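Local coordinates for reticulocyte-binding protein 2a (Plasmodium vivax, PDB 4Z8N) that probably binds red blood cells through its helical erythrocyte-binding domain during invasion by the malaria parasite, at residues Glu152-Leu155 with Glu156-Glu160; Asn258-Ala261 with Thr262-Phe265. One frame throughout, in Å; residues are numbered along the deposited sequence.

Contact 1 of 2, residues Glu152-Leu155 with Glu156-Glu160; sequences EIML and EIYVE
Glu152 and Glu156 are joined through the backbone, one turn apart on the short alpha-helix 149-162 of the erythrocyte-binding domain. The amide N of Glu156 donates to Glu152 O at 3.1 Å, the first of four successive i to i+4 hydrogen bonds. The aliphatic CB of Glu156 also rests near the carbonyl oxygens of Glu152 and Ile153.

Ile153 follows on an exposed side of the helix. Its O accepts the N-H of Ile157, and the CG2 branch of Ile153 lies 4.2 Å from Ile157 CD1. CG1 of Ile157 also lies against the same carbonyl oxygen.

Met154 touches two residues of the next turn with its side chain. Its CB starts off away from the following turn, but bends at chi2 (-57°) and chi3 (-56°) fold the thioether back along the helix. Met154 SD then passes Ile157 CD1 at 4.0 Å. Met154 CE reaches the phenol end of Tyr158, 3.8 Å from Tyr158 CZ and close to the hydroxyl. Tyr36 and Tyr37 of helix 26-37 also touch Met154. Met154 O takes the N-H of Tyr158, with 2.8 Å between Met154 O and Tyr158 N, and also sits above one face of the Tyr158 ring, offset toward the rim.

Leu155 is buried and turns to helix 199-237, where it meets Leu235. Val159 lies one turn on and packs on Val232 and Gln236 of that helix. The two side chains barely meet, with Leu155 CG 4.3 Å from Val159 CG2. The CG2 branch of Val159, beside its own backbone N, instead lies 3.2 Å from Leu155 O, the same oxygen that accepts the Val159 N-H.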
ATOM      1  N   GLU A 152      22.424 -10.465 -14.119  1.00 57.86           N
ATOM      2  CA  GLU A 152      22.194 -11.826 -13.649  1.00 60.05           C
ATOM      3  C   GLU A 152      22.308 -11.913 -12.128  1.00 55.94           C
ATOM      4  O   GLU A 152      21.555 -12.646 -11.483  1.00 51.79           O
ATOM      5  CB  GLU A 152      23.172 -12.799 -14.311  1.00 64.09           C
ATOM      6  CG  GLU A 152      22.931 -14.253 -13.936  1.00 73.26           C
ATOM      7  CD  GLU A 152      23.892 -15.207 -14.620  1.00 88.82           C
ATOM      8  OE1 GLU A 152      25.117 -15.059 -14.431  1.00 98.29           O
ATOM      9  OE2 GLU A 152      23.418 -16.106 -15.346  1.00 91.56           O
ATOM     10  N   ILE A 153      23.247 -11.162 -11.559  1.00 52.61           N
ATOM     11  CA  ILE A 153      23.423 -11.122 -10.109  1.00 51.67           C
ATOM     12  C   ILE A 153      22.186 -10.565  -9.415  1.00 44.76           C
ATOM     13  O   ILE A 153      21.647 -11.180  -8.493  1.00 41.45           O
ATOM     14  CB  ILE A 153      24.641 -10.271  -9.708  1.00 52.14           C
ATOM     15  CG1 ILE A 153      25.934 -10.943 -10.170  1.00 48.77           C
ATOM     16  CG2 ILE A 153      24.665 -10.049  -8.202  1.00 51.20           C
ATOM     17  CD1 ILE A 153      26.137 -12.323  -9.593  1.00 54.05           C
ATOM     18  N   MET A 154      21.740  -9.400  -9.871  1.00 41.95           N
ATOM     19  CA  MET A 154      20.595  -8.729  -9.271  1.00 42.41           C
ATOM     20  C   MET A 154      19.314  -9.536  -9.447  1.00 42.87           C
ATOM     21  O   MET A 154      18.469  -9.567  -8.554  1.00 37.40           O
ATOM     22  CB  MET A 154      20.422  -7.333  -9.870  1.00 41.74           C
ATOM     23  CG  MET A 154      21.535  -6.361  -9.517  1.00 42.02           C
ATOM     24  SD  MET A 154      21.743  -6.176  -7.736  1.00 41.57           S
ATOM     25  CE  MET A 154      20.084  -5.693  -7.255  1.00 30.42           C
ATOM     26  N   LEU A 155      19.175 -10.181 -10.601  1.00 45.61           N
ATOM     27  CA  LEU A 155      18.004 -11.008 -10.869  1.00 47.29           C
ATOM     28  C   LEU A 155      17.951 -12.165  -9.882  1.00 42.83           C
ATOM     29  O   LEU A 155      16.887 -12.509  -9.375  1.00 36.49           O
ATOM     30  CB  LEU A 155      18.018 -11.532 -12.311  1.00 46.22           C
ATOM     31  CG  LEU A 155      16.777 -12.319 -12.747  1.00 47.83           C
ATOM     32  CD1 LEU A 155      15.527 -11.459 -12.624  1.00 46.91           C
ATOM     33  CD2 LEU A 155      16.928 -12.849 -14.164  1.00 50.37           C
ATOM     34  N   GLU A 156      19.110 -12.755  -9.609  1.00 44.63           N
ATOM     35  CA  GLU A 156      19.207 -13.851  -8.656  1.00 50.07           C
ATOM     36  C   GLU A 156      18.836 -13.377  -7.255  1.00 44.70           C
ATOM     37  O   GLU A 156      18.188 -14.096  -6.494  1.00 46.13           O
ATOM     38  CB  GLU A 156      20.617 -14.447  -8.659  1.00 60.16           C
ATOM     39  CG  GLU A 156      20.787 -15.640  -7.733  1.00 70.24           C
ATOM     40  CD  GLU A 156      19.894 -16.806  -8.112  1.00 80.88           C
ATOM     41  OE1 GLU A 156      19.682 -17.027  -9.323  1.00 85.40           O
ATOM     42  OE2 GLU A 156      19.399 -17.498  -7.198  1.00 85.33           O
ATOM     43  N   ILE A 157      19.249 -12.159  -6.922  1.00 40.46           N
ATOM     44  CA  ILE A 157      18.895 -11.558  -5.644  1.00 41.78           C
ATOM     45  C   ILE A 157      17.389 -11.334  -5.557  1.00 39.82           C
ATOM     46  O   ILE A 157      16.766 -11.662  -4.547  1.00 43.93           O
ATOM     47  CB  ILE A 157      19.629 -10.223  -5.423  1.00 37.57           C
ATOM     48  CG1 ILE A 157      21.139 -10.464  -5.354  1.00 37.76           C
ATOM     49  CG2 ILE A 157      19.135  -9.547  -4.154  1.00 33.26           C
ATOM     50  CD1 ILE A 157      21.953  -9.212  -5.134  1.00 36.76           C
ATOM     51  N   TYR A 158      16.806 -10.792  -6.624  1.00 39.95           N
ATOM     52  CA  TYR A 158      15.368 -10.528  -6.668  1.00 42.00           C
ATOM     53  C   TYR A 158      14.547 -11.811  -6.606  1.00 40.93           C
ATOM     54  O   TYR A 158      13.552 -11.888  -5.886  1.00 39.85           O
ATOM     55  CB  TYR A 158      14.998  -9.749  -7.933  1.00 40.14           C
ATOM     56  CG  TYR A 158      15.484  -8.319  -7.947  1.00 40.09           C
ATOM     57  CD1 TYR A 158      15.871  -7.686  -6.775  1.00 36.61           C
ATOM     58  CD2 TYR A 158      15.546  -7.598  -9.133  1.00 38.47           C
ATOM     59  CE1 TYR A 158      16.312  -6.379  -6.781  1.00 38.15           C
ATOM     60  CE2 TYR A 158      15.984  -6.288  -9.149  1.00 38.23           C
ATOM     61  CZ  TYR A 158      16.366  -5.683  -7.970  1.00 38.87           C
ATOM     62  OH  TYR A 158      16.807  -4.382  -7.975  1.00 42.57           O
ATOM     63  N   VAL A 159      14.964 -12.809  -7.378  1.00 41.76           N
ATOM     64  CA  VAL A 159      14.276 -14.093  -7.427  1.00 42.42           C
ATOM     65  C   VAL A 159      14.227 -14.744  -6.043  1.00 44.08           C
ATOM     66  O   VAL A 159      13.174 -15.201  -5.602  1.00 47.93           O
ATOM     67  CB  VAL A 159      14.954 -15.050  -8.438  1.00 47.76           C
ATOM     68  CG1 VAL A 159      14.566 -16.492  -8.171  1.00 49.52           C
ATOM     69  CG2 VAL A 159      14.602 -14.656  -9.867  1.00 47.11           C
ATOM     70  N   GLU A 160      15.361 -14.767  -5.351  1.00 42.24           N
ATOM     71  CA  GLU A 160      15.430 -15.377  -4.027  1.00 48.44           C
ATOM     72  C   GLU A 160      14.551 -14.632  -3.018  1.00 44.08           C
ATOM     73  O   GLU A 160      13.956 -15.239  -2.129  1.00 44.02           O
ATOM     74  CB  GLU A 160      16.880 -15.421  -3.538  1.00 60.42           C
ATOM     75  CG  GLU A 160      17.082 -16.140  -2.209  1.00 74.44           C
ATOM     76  CD  GLU A 160      16.792 -17.632  -2.281  1.00 86.75           C
ATOM     77  OE1 GLU A 160      16.792 -18.196  -3.396  1.00 89.34           O
ATOM     78  OE2 GLU A 160      16.565 -18.242  -1.215  1.00 93.55           O
TER

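Contact 2 of 2, residues Asn258-Ala261 with Thr262-Phe265; sequences NFYA and TYKF
Thr262 reaches back one turn to Asn258 with both its backbone and its side chain. The backbone bonds come first. Thr262 N, Tyr263 N, Lys264 N and Phe265 N donate in turn to Asn258 O, Phe259 O, Tyr260 O and Ala261 O. The Lys264 bond is the shortest of these, at 2.7 Å from Lys264 N to Tyr260 O, with an N-H...O angle of 163°.

The threonine hydroxyl adds a second bond to the first carbonyl. With chi1 at -63°, Thr262 OG1 lies beside its own backbone N and donates to Asn258 O at 2.8 Å. Thr262 N comes to that oxygen from the opposite face of the carbonyl plane, at 3.0 Å from Asn258 O. The hydroxyl therefore has a partner within its own helix.

The apolar contacts gather round Tyr260. Tyr260 CE1 meets Tyr263 CD2 at 4.0 Å, with the two rings set obliquely. Lys264 also packs on Tyr260. Lys264 CB stands over one face of the Tyr260 ring, 4.2 Å above the plane and offset toward the rim. The extended chain then carries Lys264 CD past Tyr260 CE2, also at 4.0 Å. The ammonium group continues to a long, weak ion pair with Glu33 of helix 26-37, and Tyr260 OH makes a weak hydrogen bond to Arg161.

Phe259 and Tyr263 face helix 199-237, while Asn258, Tyr260, Lys264 and Phe265 touch helix 26-37. These are two regular turns of alpha-helix within the long helix 246-297, packed between other helices of the mainly helical erythrocyte-binding domain.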
ATOM      1  N   ASN A 258      12.182  -2.273 -11.381  1.00 37.06           N
ATOM      2  CA  ASN A 258      10.795  -1.828 -11.290  1.00 42.55           C
ATOM      3  C   ASN A 258       9.860  -2.943 -10.827  1.00 40.07           C
ATOM      4  O   ASN A 258       8.937  -2.707 -10.051  1.00 38.79           O
ATOM      5  CB  ASN A 258      10.327  -1.274 -12.639  1.00 50.08           C
ATOM      6  CG  ASN A 258       8.920  -0.717 -12.581  1.00 63.90           C
ATOM      7  OD1 ASN A 258       8.684   0.345 -12.004  1.00 67.56           O
ATOM      8  ND2 ASN A 258       7.976  -1.430 -13.183  1.00 68.65           N
ATOM      9  N   PHE A 259      10.101  -4.159 -11.303  1.00 40.03           N
ATOM     10  CA  PHE A 259       9.314  -5.312 -10.874  1.00 40.91           C
ATOM     11  C   PHE A 259       9.502  -5.593  -9.385  1.00 41.14           C
ATOM     12  O   PHE A 259       8.537  -5.876  -8.670  1.00 34.87           O
ATOM     13  CB  PHE A 259       9.689  -6.552 -11.693  1.00 47.35           C
ATOM     14  CG  PHE A 259       9.113  -6.559 -13.081  1.00 49.67           C
ATOM     15  CD1 PHE A 259       7.861  -6.019 -13.329  1.00 53.54           C
ATOM     16  CD2 PHE A 259       9.823  -7.103 -14.138  1.00 50.71           C
ATOM     17  CE1 PHE A 259       7.329  -6.024 -14.605  1.00 55.72           C
ATOM     18  CE2 PHE A 259       9.297  -7.108 -15.416  1.00 52.16           C
ATOM     19  CZ  PHE A 259       8.049  -6.570 -15.649  1.00 55.21           C
ATOM     20  N   TYR A 260      10.741  -5.510  -8.910  1.00 42.33           N
ATOM     21  CA  TYR A 260      11.009  -5.778  -7.502  1.00 40.09           C
ATOM     22  C   TYR A 260      10.522  -4.635  -6.614  1.00 35.95           C
ATOM     23  O   TYR A 260      10.001  -4.870  -5.524  1.00 31.93           O
ATOM     24  CB  TYR A 260      12.498  -6.027  -7.256  1.00 38.62           C
ATOM     25  CG  TYR A 260      12.818  -6.203  -5.788  1.00 42.19           C
ATOM     26  CD1 TYR A 260      12.382  -7.326  -5.093  1.00 42.83           C
ATOM     27  CD2 TYR A 260      13.535  -5.238  -5.090  1.00 39.21           C
ATOM     28  CE1 TYR A 260      12.658  -7.488  -3.748  1.00 42.29           C
ATOM     29  CE2 TYR A 260      13.822  -5.393  -3.745  1.00 42.94           C
ATOM     30  CZ  TYR A 260      13.379  -6.520  -3.079  1.00 45.76           C
ATOM     31  OH  TYR A 260      13.657  -6.678  -1.742  1.00 51.85           O
ATOM     32  N   ALA A 261      10.693  -3.402  -7.082  1.00 33.82           N
ATOM     33  CA  ALA A 261      10.239  -2.235  -6.327  1.00 40.27           C
ATOM     34  C   ALA A 261       8.728  -2.276  -6.128  1.00 36.57           C
ATOM     35  O   ALA A 261       8.225  -1.927  -5.061  1.00 35.83           O
ATOM     36  CB  ALA A 261      10.646  -0.951  -7.028  1.00 42.10           C
ATOM     37  N   THR A 262       8.015  -2.713  -7.163  1.00 35.15           N
ATOM     38  CA  THR A 262       6.566  -2.875  -7.102  1.00 37.68           C
ATOM     39  C   THR A 262       6.184  -3.944  -6.083  1.00 38.78           C
ATOM     40  O   THR A 262       5.270  -3.756  -5.278  1.00 41.84           O
ATOM     41  CB  THR A 262       5.990  -3.249  -8.480  1.00 36.00           C
ATOM     42  OG1 THR A 262       6.230  -2.177  -9.399  1.00 37.56           O
ATOM     43  CG2 THR A 262       4.490  -3.508  -8.394  1.00 35.89           C
ATOM     44  N   TYR A 263       6.895  -5.066  -6.129  1.00 35.62           N
ATOM     45  CA  TYR A 263       6.696  -6.154  -5.184  1.00 34.23           C
ATOM     46  C   TYR A 263       6.961  -5.698  -3.750  1.00 35.88           C
ATOM     47  O   TYR A 263       6.146  -5.921  -2.854  1.00 34.12           O
ATOM     48  CB  TYR A 263       7.605  -7.334  -5.548  1.00 31.67           C
ATOM     49  CG  TYR A 263       7.695  -8.415  -4.495  1.00 33.54           C
ATOM     50  CD1 TYR A 263       6.742  -9.422  -4.423  1.00 34.29           C
ATOM     51  CD2 TYR A 263       8.743  -8.438  -3.582  1.00 35.62           C
ATOM     52  CE1 TYR A 263       6.824 -10.415  -3.464  1.00 35.76           C
ATOM     53  CE2 TYR A 263       8.833  -9.425  -2.622  1.00 33.63           C
ATOM     54  CZ  TYR A 263       7.872 -10.410  -2.567  1.00 35.71           C
ATOM     55  OH  TYR A 263       7.961 -11.393  -1.613  1.00 43.25           O
ATOM     56  N   LYS A 264       8.102  -5.050  -3.544  1.00 32.80           N
ATOM     57  CA  LYS A 264       8.524  -4.634  -2.212  1.00 34.64           C
ATOM     58  C   LYS A 264       7.616  -3.553  -1.623  1.00 33.88           C
ATOM     59  O   LYS A 264       7.286  -3.588  -0.439  1.00 36.39           O
ATOM     60  CB  LYS A 264       9.972  -4.137  -2.256  1.00 36.37           C
ATOM     61  CG  LYS A 264      10.518  -3.669  -0.916  1.00 42.51           C
ATOM     62  CD  LYS A 264      11.937  -3.144  -1.067  1.00 44.60           C
ATOM     63  CE  LYS A 264      12.481  -2.603   0.242  1.00 47.59           C
ATOM     64  NZ  LYS A 264      13.860  -2.062   0.069  1.00 54.87           N
ATOM     65  N   PHE A 265       7.224  -2.596  -2.457  1.00 32.16           N
ATOM     66  CA  PHE A 265       6.378  -1.488  -2.034  1.00 30.23           C
ATOM     67  C   PHE A 265       5.055  -1.989  -1.446  1.00 34.11           C
ATOM     68  O   PHE A 265       4.579  -1.467  -0.438  1.00 31.15           O
ATOM     69  CB  PHE A 265       6.117  -0.553  -3.222  1.00 31.45           C
ATOM     70  CG  PHE A 265       5.384   0.709  -2.866  1.00 31.36           C
ATOM     71  CD1 PHE A 265       6.006   1.707  -2.134  1.00 31.60           C
ATOM     72  CD2 PHE A 265       4.081   0.913  -3.297  1.00 34.03           C
ATOM     73  CE1 PHE A 265       5.338   2.875  -1.819  1.00 32.93           C
ATOM     74  CE2 PHE A 265       3.408   2.082  -2.985  1.00 32.45           C
ATOM     75  CZ  PHE A 265       4.036   3.063  -2.246  1.00 34.20           C
TER

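Contact 1 comes first along the chain, on the short helix 149-162, and contact 2 follows on the long helix 246-297. Their centres are about 13 Å apart. They meet directly through stacked tyrosine rings, with Tyr158 CE1 3.4 Å from Tyr260 CD2. Helices 26-37 and 199-237 touch both sites. Glu33 of helix 26-37 also bridges them weakly, by a hydrogen bond to Tyr158 OH and a long ion pair with Lys264. Residues distant in sequence are thus brought into one helical assembly. Both contacts lie in the Rh5 coiled-coil domain, away from the disulfides and the calcium-binding residue, and belong to the helical scaffold of the erythrocyte-binding domain.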